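MutT/nudix family protein (Shewanella oneidensis, PDB 3GZ8) regulates transcription of genes of NAD metabolism in response to ADP-ribose, which is bound by its Nudix domain, the part of the protein in this structure. Local coordinates at residues V39-R44 / K129-A134; V28-H33 / C108-M113; A20-V25 / D99-S104. All coordinates share one frame; numbering follows the deposited sequence.

Interaction 1: V39-R44 / K129-A134; sequences VLLVQR and KWWPLA. With APR (adenosine-5-diphosphoribose), chain E.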
loop_
_atom_site.group_PDB
_atom_site.type_symbol
_atom_site.label_atom_id
_atom_site.label_comp_id
_atom_site.label_asym_id
_atom_site.label_seq_id
_atom_site.Cartn_x
_atom_site.Cartn_y
_atom_site.Cartn_z
ATOM N N VAL A 39 1.734 -11.395 20.647
ATOM C CA VAL A 39 1.174 -10.698 19.506
ATOM C C VAL A 39 -0.346 -10.725 19.651
ATOM O O VAL A 39 -0.902 -11.728 20.123
ATOM C CB VAL A 39 1.643 -11.317 18.145
ATOM C CG1 VAL A 39 1.056 -12.678 17.941
ATOM C CG2 VAL A 39 1.281 -10.405 16.956
ATOM N N LEU A 40 -0.981 -9.614 19.257
ATOM C CA LEU A 40 -2.433 -9.404 19.367
ATOM C C LEU A 40 -3.159 -9.999 18.170
ATOM O O LEU A 40 -2.908 -9.603 17.031
ATOM C CB LEU A 40 -2.757 -7.900 19.410
ATOM C CG LEU A 40 -4.186 -7.461 19.688
ATOM C CD1 LEU A 40 -4.644 -7.868 21.109
ATOM C CD2 LEU A 40 -4.248 -5.949 19.518
ATOM N N LEU A 41 -4.048 -10.946 18.443
ATOM C CA LEU A 41 -4.822 -11.602 17.406
ATOM C C LEU A 41 -6.306 -11.520 17.768
ATOM O O LEU A 41 -6.669 -11.479 18.952
ATOM C CB LEU A 41 -4.394 -13.080 17.243
ATOM C CG LEU A 41 -2.950 -13.431 16.836
ATOM C CD1 LEU A 41 -2.807 -14.941 16.577
ATOM C CD2 LEU A 41 -2.469 -12.639 15.602
ATOM N N VAL A 42 -7.141 -11.475 16.734
ATOM C CA VAL A 42 -8.585 -11.472 16.893
ATOM C C VAL A 42 -9.154 -12.755 16.299
ATOM O O VAL A 42 -8.557 -13.359 15.381
ATOM C CB VAL A 42 -9.260 -10.251 16.203
ATOM C CG1 VAL A 42 -8.869 -8.939 16.913
ATOM C CG2 VAL A 42 -8.950 -10.194 14.682
ATOM N N GLN A 43 -10.302 -13.190 16.812
ATOM C CA GLN A 43 -10.933 -14.334 16.204
ATOM C C GLN A 43 -12.011 -13.861 15.242
ATOM O O GLN A 43 -12.876 -13.114 15.638
ATOM C CB GLN A 43 -11.454 -15.311 17.265
ATOM C CG GLN A 43 -12.003 -16.578 16.635
ATOM C CD GLN A 43 -12.379 -17.651 17.650
ATOM O OE1 GLN A 43 -12.239 -18.836 17.357
ATOM N NE2 GLN A 43 -12.857 -17.247 18.841
ATOM N N ARG A 44 -11.957 -14.312 13.992
ATOM C CA ARG A 44 -12.843 -13.815 12.919
ATOM C C ARG A 44 -14.302 -14.316 13.007
ATOM O O ARG A 44 -14.543 -15.515 13.187
ATOM C CB ARG A 44 -12.259 -14.217 11.560
ATOM C CG ARG A 44 -10.868 -13.616 11.281
ATOM C CD ARG A 44 -10.282 -14.045 9.921
ATOM N NE ARG A 44 -11.215 -13.833 8.829
ATOM C CZ ARG A 44 -11.509 -12.634 8.329
ATOM N NH1 ARG A 44 -10.918 -11.532 8.818
ATOM N NH2 ARG A 44 -12.393 -12.532 7.328
ATOM N N LYS A 129 -7.097 -11.783 21.799
ATOM C CA LYS A 129 -6.153 -12.208 22.813
ATOM C C LYS A 129 -4.720 -11.910 22.412
ATOM O O LYS A 129 -4.378 -12.026 21.262
ATOM C CB LYS A 129 -6.320 -13.727 23.084
ATOM C CG LYS A 129 -5.279 -14.308 24.042
ATOM C CD LYS A 129 -5.787 -15.540 24.763
ATOM C CE LYS A 129 -5.263 -16.826 24.120
ATOM N NZ LYS A 129 -4.053 -17.420 24.795
ATOM N N TRP A 130 -3.886 -11.557 23.381
ATOM C CA TRP A 130 -2.444 -11.573 23.191
ATOM C C TRP A 130 -1.952 -13.004 23.340
ATOM O O TRP A 130 -2.008 -13.563 24.428
ATOM C CB TRP A 130 -1.745 -10.721 24.219
ATOM C CG TRP A 130 -2.130 -9.303 24.210
ATOM C CD1 TRP A 130 -3.111 -8.707 24.960
ATOM C CD2 TRP A 130 -1.496 -8.256 23.476
ATOM N NE1 TRP A 130 -3.131 -7.347 24.725
ATOM C CE2 TRP A 130 -2.141 -7.045 23.827
ATOM C CE3 TRP A 130 -0.442 -8.219 22.556
ATOM C CZ2 TRP A 130 -1.780 -5.823 23.269
ATOM C CZ3 TRP A 130 -0.074 -7.001 22.020
ATOM C CH2 TRP A 130 -0.743 -5.819 22.372
ATOM N N TRP A 131 -1.509 -13.582 22.226
ATOM C CA TRP A 131 -0.934 -14.908 22.154
ATOM C C TRP A 131 0.587 -14.856 22.217
ATOM O O TRP A 131 1.205 -14.047 21.525
ATOM C CB TRP A 131 -1.328 -15.555 20.826
ATOM C CG TRP A 131 -2.785 -15.958 20.724
ATOM C CD1 TRP A 131 -3.813 -15.202 20.235
ATOM C CD2 TRP A 131 -3.364 -17.216 21.118
ATOM N NE1 TRP A 131 -4.996 -15.906 20.303
ATOM C CE2 TRP A 131 -4.750 -17.145 20.835
ATOM C CE3 TRP A 131 -2.845 -18.396 21.677
ATOM C CZ2 TRP A 131 -5.629 -18.218 21.080
ATOM C CZ3 TRP A 131 -3.720 -19.465 21.934
ATOM C CH2 TRP A 131 -5.097 -19.367 21.626
ATOM N N PRO A 132 1.206 -15.745 23.014
ATOM C CA PRO A 132 2.673 -15.915 22.990
ATOM C C PRO A 132 3.127 -16.245 21.566
ATOM O O PRO A 132 2.472 -17.065 20.905
ATOM C CB PRO A 132 2.906 -17.134 23.909
ATOM C CG PRO A 132 1.708 -17.153 24.827
ATOM C CD PRO A 132 0.549 -16.668 23.967
ATOM N N LEU A 133 4.223 -15.636 21.103
ATOM C CA LEU A 133 4.595 -15.738 19.684
ATOM C C LEU A 133 4.802 -17.172 19.227
ATOM O O LEU A 133 4.341 -17.553 18.142
ATOM C CB LEU A 133 5.813 -14.865 19.322
ATOM C CG LEU A 133 6.260 -14.807 17.846
ATOM C CD1 LEU A 133 5.190 -14.276 16.945
ATOM C CD2 LEU A 133 7.550 -14.024 17.634
ATOM N N ALA A 134 5.469 -17.969 20.054
ATOM C CA ALA A 134 5.766 -19.352 19.684
ATOM C C ALA A 134 4.499 -20.111 19.303
ATOM O O ALA A 134 4.496 -20.806 18.296
ATOM C CB ALA A 134 6.539 -20.078 20.794
HETATM N N1 APR E . -14.733 -2.884 0.650
HETATM C C2 APR E . -15.263 -2.300 1.751
HETATM N N3 APR E . -15.961 -2.982 2.678
HETATM C C4 APR E . -16.151 -4.329 2.544
HETATM C C5 APR E . -15.580 -5.024 1.376
HETATM C C6 APR E . -14.849 -4.217 0.396
HETATM N N6 APR E . -14.313 -4.809 -0.708
HETATM N N7 APR E . -15.904 -6.316 1.481
HETATM C C8 APR E . -16.613 -6.457 2.631
HETATM N N9 APR E . -16.773 -5.271 3.252
HETATM C "C1'" APR E . -17.490 -5.047 4.518
HETATM C "C2'" APR E . -18.696 -5.968 4.644
HETATM O "O2'" APR E . -19.715 -5.276 5.385
HETATM C "C3'" APR E . -18.211 -7.120 5.493
HETATM O "O3'" APR E . -19.268 -7.691 6.267
HETATM O "O4'" APR E . -16.629 -5.365 5.607
HETATM C "C4'" APR E . -17.163 -6.445 6.366
HETATM C "C5'" APR E . -15.988 -7.329 6.690
HETATM O "O5'" APR E . -15.220 -6.606 7.658
HETATM P PA APR E . -13.980 -7.363 8.335
HETATM O O1A APR E . -14.423 -8.720 8.869
HETATM O O2A APR E . -13.334 -6.371 9.242
HETATM O O3A APR E . -13.133 -7.516 6.961
HETATM P PB APR E . -12.078 -8.700 6.716
HETATM O O1B APR E . -12.797 -9.873 6.138
HETATM O O2B APR E . -11.294 -8.754 7.993
HETATM O O5D APR E . -11.143 -8.207 5.496
HETATM C C5D APR E . -9.922 -7.514 5.782
HETATM O O4D APR E . -8.644 -8.929 4.309
HETATM O O1D APR E . -7.002 -9.152 2.658
HETATM C C1D APR E . -7.305 -9.316 4.045
HETATM O O2D APR E . -5.328 -9.159 5.397
HETATM C C2D APR E . -6.468 -8.414 4.932
HETATM O O3D APR E . -7.071 -8.544 7.324
HETATM C C3D APR E . -7.403 -7.957 6.057
HETATM C C4D APR E . -8.769 -8.504 5.664
#
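Val-39, Leu-40 and Leu-41 pair antiparallel with Trp-131, Trp-130 and Lys-129, the axes of the two short strand segments approaching to 4.6 Å at an angle of 126° between their directions. Val-39 and Trp-131 exchange N-H and C=O both ways, and so do Leu-41 and Lys-129, with Lys-129 N 2.9 Å from Leu-41 O. Between them lies the non-hydrogen-bonded pair Leu-40 and Trp-130, whose CA atoms are 4.4 Å apart.

Leu-40 and Trp-130 share one face of the sheet. Leu-40 CD1 stands almost squarely over the indole, 3.9 Å from the centroid of the five-membered ring and 13° off its normal, a CH-pi contact. With CG anti to the backbone N (chi1 -173°), the leucine carries that methyl over the pyrrole part while its CB lies against the benzene part, 3.8 Å from Trp-130 CZ3. The broad indole suits this place because its two rings offer a surface to both CB and CD1 of Leu-40, and its one polar atom, NE1, is satisfied by Gln-116 O.

On the other face Leu-41 meets Trp-131 at about a right angle: its CB, CG and CD1 cluster round Trp-131 CD1, with CB the nearest at 3.7 Å. Lys-129 CE lies over the centre of the same indole, so the lysine adds an aliphatic cover.

Beyond the paired region Arg-44 turns its guanidinium edge to ADP-ribose, NH1 bonding APR O2B at 2.9 Å and NH2 bonding APR O1B at 2.9 Å, while NE is held by Pro-48 O.

At the pairs described, strand 36-44 lies between strands 125-132 and 22-33 in the mixed sheet of the Nudix fold, and it also pairs with strand 53-59, whose Trp-53 meets Trp-131 edge-to-face; Pro-132 sits at the N-cap of helix 133-137.

Interaction 2: V28-H33 / C108-M113; sequences VLFTYH and CYTALM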
loop_
_atom_site.group_PDB
_atom_site.type_symbol
_atom_site.label_atom_id
_atom_site.label_comp_id
_atom_site.label_asym_id
_atom_site.label_seq_id
_atom_site.Cartn_x
_atom_site.Cartn_y
_atom_site.Cartn_z
ATOM N N VAL A 28 0.338 -5.571 13.216
ATOM C CA VAL A 28 0.986 -6.558 14.087
ATOM C C VAL A 28 1.492 -5.852 15.330
ATOM O O VAL A 28 2.535 -5.157 15.293
ATOM C CB VAL A 28 2.153 -7.263 13.387
ATOM C CG1 VAL A 28 2.717 -8.358 14.261
ATOM C CG2 VAL A 28 1.713 -7.837 12.041
ATOM N N LEU A 29 0.775 -6.038 16.439
ATOM C CA LEU A 29 1.181 -5.405 17.688
ATOM C C LEU A 29 1.833 -6.382 18.641
ATOM O O LEU A 29 1.273 -7.433 18.956
ATOM C CB LEU A 29 0.011 -4.710 18.368
ATOM C CG LEU A 29 -0.734 -3.587 17.651
ATOM C CD1 LEU A 29 -1.665 -2.936 18.655
ATOM C CD2 LEU A 29 0.231 -2.548 16.992
ATOM N N PHE A 30 3.016 -6.012 19.110
ATOM C CA PHE A 30 3.778 -6.845 19.991
ATOM C C PHE A 30 3.802 -6.267 21.411
ATOM O O PHE A 30 3.766 -5.035 21.608
ATOM C CB PHE A 30 5.217 -6.957 19.480
ATOM C CG PHE A 30 5.407 -7.856 18.252
ATOM C CD1 PHE A 30 4.991 -9.168 18.247
ATOM C CD2 PHE A 30 6.097 -7.384 17.133
ATOM C CE1 PHE A 30 5.220 -9.986 17.142
ATOM C CE2 PHE A 30 6.321 -8.199 16.017
ATOM C CZ PHE A 30 5.895 -9.499 16.031
ATOM N N THR A 31 3.876 -7.153 22.400
ATOM C CA THR A 31 4.111 -6.737 23.766
ATOM C C THR A 31 4.927 -7.776 24.523
ATOM O O THR A 31 4.976 -8.936 24.131
ATOM C CB THR A 31 2.780 -6.430 24.540
ATOM O OG1 THR A 31 3.097 -5.807 25.789
ATOM C CG2 THR A 31 2.007 -7.689 24.846
ATOM N N TYR A 32 5.588 -7.338 25.588
ATOM C CA TYR A 32 6.116 -8.253 26.614
ATOM C C TYR A 32 5.174 -8.265 27.819
ATOM O O TYR A 32 4.977 -7.240 28.483
ATOM C CB TYR A 32 7.539 -7.863 27.023
ATOM C CG TYR A 32 8.537 -8.069 25.908
ATOM C CD1 TYR A 32 9.060 -9.338 25.645
ATOM C CD2 TYR A 32 8.935 -6.998 25.088
ATOM C CE1 TYR A 32 9.973 -9.544 24.594
ATOM C CE2 TYR A 32 9.843 -7.190 24.039
ATOM C CZ TYR A 32 10.354 -8.460 23.795
ATOM O OH TYR A 32 11.247 -8.656 22.765
ATOM N N HIS A 33 4.571 -9.420 28.069
ATOM C CA HIS A 33 3.584 -9.582 29.131
ATOM C C HIS A 33 3.887 -10.870 29.901
ATOM O O HIS A 33 3.799 -11.972 29.327
ATOM C CB HIS A 33 2.195 -9.662 28.502
ATOM C CG HIS A 33 1.092 -9.942 29.472
ATOM N ND1 HIS A 33 0.749 -9.073 30.487
ATOM C CD2 HIS A 33 0.221 -10.977 29.554
ATOM C CE1 HIS A 33 -0.275 -9.568 31.163
ATOM N NE2 HIS A 33 -0.615 -10.724 30.618
ATOM N N CYS A 108 0.451 -3.212 5.882
ATOM C CA CYS A 108 0.637 -3.694 7.243
ATOM C C CYS A 108 1.413 -2.713 8.105
ATOM O O CYS A 108 2.388 -2.119 7.662
ATOM C CB CYS A 108 1.321 -5.079 7.251
ATOM S SG CYS A 108 1.158 -6.005 8.847
ATOM N N TYR A 109 0.980 -2.572 9.351
ATOM C CA TYR A 109 1.626 -1.736 10.324
ATOM C C TYR A 109 2.093 -2.573 11.503
ATOM O O TYR A 109 1.678 -3.727 11.657
ATOM C CB TYR A 109 0.642 -0.702 10.823
ATOM C CG TYR A 109 0.344 0.375 9.818
ATOM C CD1 TYR A 109 1.015 1.598 9.857
ATOM C CD2 TYR A 109 -0.601 0.168 8.809
ATOM C CE1 TYR A 109 0.739 2.598 8.922
ATOM C CE2 TYR A 109 -0.891 1.164 7.881
ATOM C CZ TYR A 109 -0.225 2.354 7.935
ATOM O OH TYR A 109 -0.515 3.295 6.989
ATOM N N THR A 110 2.939 -1.999 12.357
ATOM C CA THR A 110 3.465 -2.736 13.467
ATOM C C THR A 110 3.770 -1.810 14.633
ATOM O O THR A 110 4.065 -0.630 14.450
ATOM C CB THR A 110 4.724 -3.566 13.049
ATOM O OG1 THR A 110 5.110 -4.426 14.121
ATOM C CG2 THR A 110 5.918 -2.668 12.714
ATOM N N ALA A 111 3.664 -2.321 15.848
ATOM C CA ALA A 111 4.218 -1.596 16.962
ATOM C C ALA A 111 4.676 -2.573 18.028
ATOM O O ALA A 111 4.150 -3.688 18.126
ATOM C CB ALA A 111 3.208 -0.581 17.531
ATOM N N LEU A 112 5.660 -2.142 18.814
ATOM C CA LEU A 112 6.004 -2.804 20.057
ATOM C C LEU A 112 5.522 -1.896 21.176
ATOM O O LEU A 112 5.772 -0.688 21.121
ATOM C CB LEU A 112 7.518 -3.013 20.148
ATOM C CG LEU A 112 8.076 -3.496 21.491
ATOM C CD1 LEU A 112 7.584 -4.936 21.784
ATOM C CD2 LEU A 112 9.639 -3.366 21.548
ATOM N N MET A 113 4.849 -2.459 22.184
ATOM C CA MET A 113 4.176 -1.638 23.202
ATOM C C MET A 113 3.992 -2.362 24.546
ATOM O O MET A 113 4.218 -3.576 24.640
ATOM C CB MET A 113 2.785 -1.254 22.693
ATOM C CG MET A 113 1.958 -2.482 22.291
ATOM S SD MET A 113 0.278 -2.192 21.746
ATOM C CE MET A 113 -0.401 -1.290 23.127
HETATM O O HOH W 1 6.868 -4.139 26.094
#
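Val-28, Leu-29 and Phe-30 run parallel to Thr-110, Ala-111 and Leu-112, the segment axes 14° apart in direction. Backbone bonds alternate between the strands in the parallel manner: Val-28 N reaches Tyr-109 O, Phe-30 N reaches Ala-111 O at 2.8 Å, and Met-113 N returns to Phe-30 O.

Two threonine hydroxyls reinforce this ladder. Thr-110 OG1, anti to its own N (chi1 -172°), gives a 2.9 Å bond to Val-28 O in the carbonyl plane; since Ala-111 N also donates to that oxygen, Val-28 O is gripped twice. Thr-31 OG1 donates to Met-113 O at 2.7 Å, from a position tilted out of the carbonyl plane, and a water also donates to that oxygen. A valine in place of Thr-31 would keep the bulk but lack the hydroxyl, and would probably leave Met-113 O without its protein donor and the strand ends freer to part.

Strands 22-33 and 104-113 are the parallel neighbours in the mixed sheet of the Nudix fold, which lies against helix 145-156: Ala-152 covers Val-28, Phe-30 and Thr-110.

The apolar contacts divide between the two faces. On the face toward this helix, Val-28 CG2 touches Cys-108 SG at 3.7 Å, Val-28 CG1 lies over one face of the Phe-30 ring, offset toward its rim, and Leu-112 CD1 meets Phe-30 CB at 3.9 Å and also reaches the Tyr-32 ring. On the other face Leu-29 forks: CD2 lies 3.6 Å from Ala-111 CB, where a small residue makes room for it, while CD1 meets Met-113 SD at 3.7 Å, the flexible thioether bending beside the leucine near Pro-85.

Interaction 3: A20-V25 / D99-S104; sequences AQLLTV and DARGWS. With APR (adenosine-5-diphosphoribose), chain E.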
loop_
_atom_site.group_PDB
_atom_site.type_symbol
_atom_site.label_atom_id
_atom_site.label_comp_id
_atom_site.label_asym_id
_atom_site.label_seq_id
_atom_site.Cartn_x
_atom_site.Cartn_y
_atom_site.Cartn_z
ATOM N N ALA A 20 -11.555 -2.241 -9.690
ATOM C CA ALA A 20 -10.765 -1.889 -8.525
ATOM C C ALA A 20 -10.344 -3.153 -7.789
ATOM O O ALA A 20 -10.895 -4.227 -8.011
ATOM C CB ALA A 20 -11.542 -0.976 -7.609
ATOM N N GLN A 21 -9.355 -3.005 -6.919
ATOM C CA GLN A 21 -8.810 -4.110 -6.152
ATOM C C GLN A 21 -9.279 -3.952 -4.709
ATOM O O GLN A 21 -9.825 -2.900 -4.358
ATOM C CB GLN A 21 -7.284 -4.065 -6.247
ATOM C CG GLN A 21 -6.755 -4.367 -7.647
ATOM C CD GLN A 21 -6.783 -3.182 -8.594
ATOM O OE1 GLN A 21 -6.562 -2.038 -8.195
ATOM N NE2 GLN A 21 -7.050 -3.451 -9.860
ATOM N N LEU A 22 -9.095 -4.977 -3.878
ATOM C CA LEU A 22 -9.378 -4.833 -2.440
ATOM C C LEU A 22 -8.245 -4.106 -1.779
ATOM O O LEU A 22 -7.080 -4.364 -2.069
ATOM C CB LEU A 22 -9.540 -6.176 -1.735
ATOM C CG LEU A 22 -10.650 -7.168 -2.113
ATOM C CD1 LEU A 22 -10.911 -8.012 -0.870
ATOM C CD2 LEU A 22 -11.955 -6.519 -2.581
ATOM N N LEU A 23 -8.591 -3.207 -0.868
ATOM C CA LEU A 23 -7.616 -2.374 -0.198
ATOM C C LEU A 23 -7.853 -2.468 1.282
ATOM O O LEU A 23 -8.953 -2.172 1.761
ATOM C CB LEU A 23 -7.815 -0.952 -0.666
ATOM C CG LEU A 23 -6.803 0.170 -0.459
ATOM C CD1 LEU A 23 -5.355 -0.319 -0.231
ATOM C CD2 LEU A 23 -6.895 1.056 -1.715
ATOM N N THR A 24 -6.837 -2.912 2.015
ATOM C CA THR A 24 -6.990 -3.144 3.442
ATOM C C THR A 24 -5.778 -2.663 4.208
ATOM O O THR A 24 -4.754 -2.293 3.612
ATOM C CB THR A 24 -7.229 -4.641 3.753
ATOM O OG1 THR A 24 -6.181 -5.436 3.194
ATOM C CG2 THR A 24 -8.578 -5.133 3.177
ATOM N N VAL A 25 -5.914 -2.641 5.535
ATOM C CA VAL A 25 -4.785 -2.433 6.435
ATOM C C VAL A 25 -4.730 -3.595 7.404
ATOM O O VAL A 25 -5.750 -4.261 7.621
ATOM C CB VAL A 25 -4.859 -1.092 7.210
ATOM C CG1 VAL A 25 -4.965 0.080 6.259
ATOM C CG2 VAL A 25 -6.006 -1.089 8.201
ATOM N N ASP A 99 -5.760 -13.236 -1.071
ATOM C CA ASP A 99 -7.160 -13.072 -0.680
ATOM C C ASP A 99 -8.064 -13.627 -1.779
ATOM O O ASP A 99 -8.160 -13.055 -2.878
ATOM C CB ASP A 99 -7.479 -11.587 -0.430
ATOM C CG ASP A 99 -8.729 -11.375 0.430
ATOM O OD1 ASP A 99 -9.786 -11.999 0.178
ATOM O OD2 ASP A 99 -8.665 -10.572 1.382
ATOM N N ALA A 100 -8.748 -14.732 -1.480
ATOM C CA ALA A 100 -9.649 -15.374 -2.471
ATOM C C ALA A 100 -10.715 -14.436 -3.042
ATOM O O ALA A 100 -11.129 -14.623 -4.176
ATOM C CB ALA A 100 -10.277 -16.622 -1.913
ATOM N N ARG A 101 -11.115 -13.419 -2.281
ATOM C CA ARG A 101 -12.075 -12.400 -2.735
ATOM C C ARG A 101 -11.634 -11.599 -3.963
ATOM O O ARG A 101 -12.449 -10.903 -4.586
ATOM C CB ARG A 101 -12.446 -11.442 -1.598
ATOM C CG ARG A 101 -13.166 -12.118 -0.469
ATOM C CD ARG A 101 -13.420 -11.187 0.689
ATOM N NE ARG A 101 -12.208 -10.864 1.423
ATOM C CZ ARG A 101 -12.186 -10.364 2.656
ATOM N NH1 ARG A 101 -13.320 -10.128 3.313
ATOM N NH2 ARG A 101 -11.022 -10.096 3.232
ATOM N N GLY A 102 -10.360 -11.687 -4.323
ATOM C CA GLY A 102 -9.871 -10.989 -5.536
ATOM C C GLY A 102 -8.473 -10.403 -5.334
ATOM O O GLY A 102 -7.888 -10.510 -4.223
ATOM N N TRP A 103 -7.949 -9.806 -6.409
ATOM C CA TRP A 103 -6.721 -9.019 -6.376
ATOM C C TRP A 103 -6.725 -8.096 -5.142
ATOM O O TRP A 103 -7.690 -7.362 -4.893
ATOM C CB TRP A 103 -6.580 -8.211 -7.666
ATOM C CG TRP A 103 -5.170 -8.214 -8.269
ATOM C CD1 TRP A 103 -4.759 -8.894 -9.372
ATOM C CD2 TRP A 103 -4.019 -7.485 -7.804
ATOM N NE1 TRP A 103 -3.435 -8.634 -9.631
ATOM C CE2 TRP A 103 -2.959 -7.768 -8.690
ATOM C CE3 TRP A 103 -3.786 -6.611 -6.732
ATOM C CZ2 TRP A 103 -1.668 -7.225 -8.525
ATOM C CZ3 TRP A 103 -2.503 -6.077 -6.568
ATOM C CH2 TRP A 103 -1.464 -6.390 -7.454
ATOM N N SER A 104 -5.660 -8.150 -4.354
ATOM C CA SER A 104 -5.744 -7.609 -3.008
ATOM C C SER A 104 -4.490 -6.883 -2.584
ATOM O O SER A 104 -3.402 -7.399 -2.793
ATOM C CB SER A 104 -5.988 -8.757 -2.044
ATOM O OG SER A 104 -5.566 -8.428 -0.731
HETATM N N1 APR E . -14.733 -2.884 0.650
HETATM C C2 APR E . -15.263 -2.300 1.751
HETATM N N3 APR E . -15.961 -2.982 2.678
HETATM C C4 APR E . -16.151 -4.329 2.544
HETATM C C5 APR E . -15.580 -5.024 1.376
HETATM C C6 APR E . -14.849 -4.217 0.396
HETATM N N6 APR E . -14.313 -4.809 -0.708
HETATM N N7 APR E . -15.904 -6.316 1.481
HETATM C C8 APR E . -16.613 -6.457 2.631
HETATM N N9 APR E . -16.773 -5.271 3.252
HETATM C "C1'" APR E . -17.490 -5.047 4.518
HETATM C "C2'" APR E . -18.696 -5.968 4.644
HETATM O "O2'" APR E . -19.715 -5.276 5.385
HETATM C "C3'" APR E . -18.211 -7.120 5.493
HETATM O "O3'" APR E . -19.268 -7.691 6.267
HETATM O "O4'" APR E . -16.629 -5.365 5.607
HETATM C "C4'" APR E . -17.163 -6.445 6.366
HETATM C "C5'" APR E . -15.988 -7.329 6.690
HETATM O "O5'" APR E . -15.220 -6.606 7.658
HETATM P PA APR E . -13.980 -7.363 8.335
HETATM O O1A APR E . -14.423 -8.720 8.869
HETATM O O2A APR E . -13.334 -6.371 9.242
HETATM O O3A APR E . -13.133 -7.516 6.961
HETATM P PB APR E . -12.078 -8.700 6.716
HETATM O O1B APR E . -12.797 -9.873 6.138
HETATM O O2B APR E . -11.294 -8.754 7.993
HETATM O O5D APR E . -11.143 -8.207 5.496
HETATM C C5D APR E . -9.922 -7.514 5.782
HETATM O O4D APR E . -8.644 -8.929 4.309
HETATM O O1D APR E . -7.002 -9.152 2.658
HETATM C C1D APR E . -7.305 -9.316 4.045
HETATM O O2D APR E . -5.328 -9.159 5.397
HETATM C C2D APR E . -6.468 -8.414 4.932
HETATM O O3D APR E . -7.071 -8.544 7.324
HETATM C C3D APR E . -7.403 -7.957 6.057
HETATM C C4D APR E . -8.769 -8.504 5.664
#
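In the ADP-ribose pocket of the Nudix domain, the first residues of strand 22-33 meet the loop leading into strand 104-113, and a parallel bridge pairs Leu-22 with Ser-104. Leu-22 N donates to Trp-103 O at 2.9 Å, in the carbonyl plane. Beside it Gln-21 CG lies 3.8 Å from Trp-103 CE3; the polar ends of both side chains bond the second subunit, Gln-21 to Glu-62 and Trp-103 to Asp-65, so the pair also belongs to the dimer interface.

Leu-22 splits its two methyls between protein and ligand: CD1 packs on Arg-101 CB at 3.8 Å, and CD2 lies 3.5 Å from APR N6 of the adenine. The forked end of a leucine suits this place, since one methyl can face the arginine and the other the adenine.

The loop makes a type I turn from Asp-99 to Gly-102, with an Asx turn in which Asp-99 OD1 accepts from Arg-101 N. Gly-102 suits its backbone angles, where a CB would press on the preceding carbonyl oxygen. Asp-99 also fixes the rotation of the Arg-101 guanidinium in a side-on salt bridge, NE to OD1 and NH2 to OD2. Thus held, Arg-101 binds the ligand, NH1 to APR O1B at 2.9 Å and NH2 to APR O5D at 3.0 Å. Asp-99 OD2 meanwhile accepts a hydrogen bond from the anomeric hydroxyl of the terminal ribose, APR O1D, at 2.5 Å.

From the N terminus the chain passes through 20-25, 28-33 and 39-44, and only later through their partners 99-104, 108-113 and 129-134, in the same order. Each contact therefore closes a long loop, of 73, 74 and 84 residues for interactions 3, 2 and 1, and the three loops cross without nesting. Interactions 2 and 3 both use strand 22-33: interaction 3 joins its start to the loop before strand 104-113, interaction 2 its far end to that strand; interaction 1 adds strand 125-132 to strand 36-44. Interactions 1 and 2 touch, Leu-40 N probably bonding Leu-29 O. Interactions 1 and 3 meet at the ligand, where Arg-44 and Arg-101 both bond APR O1B.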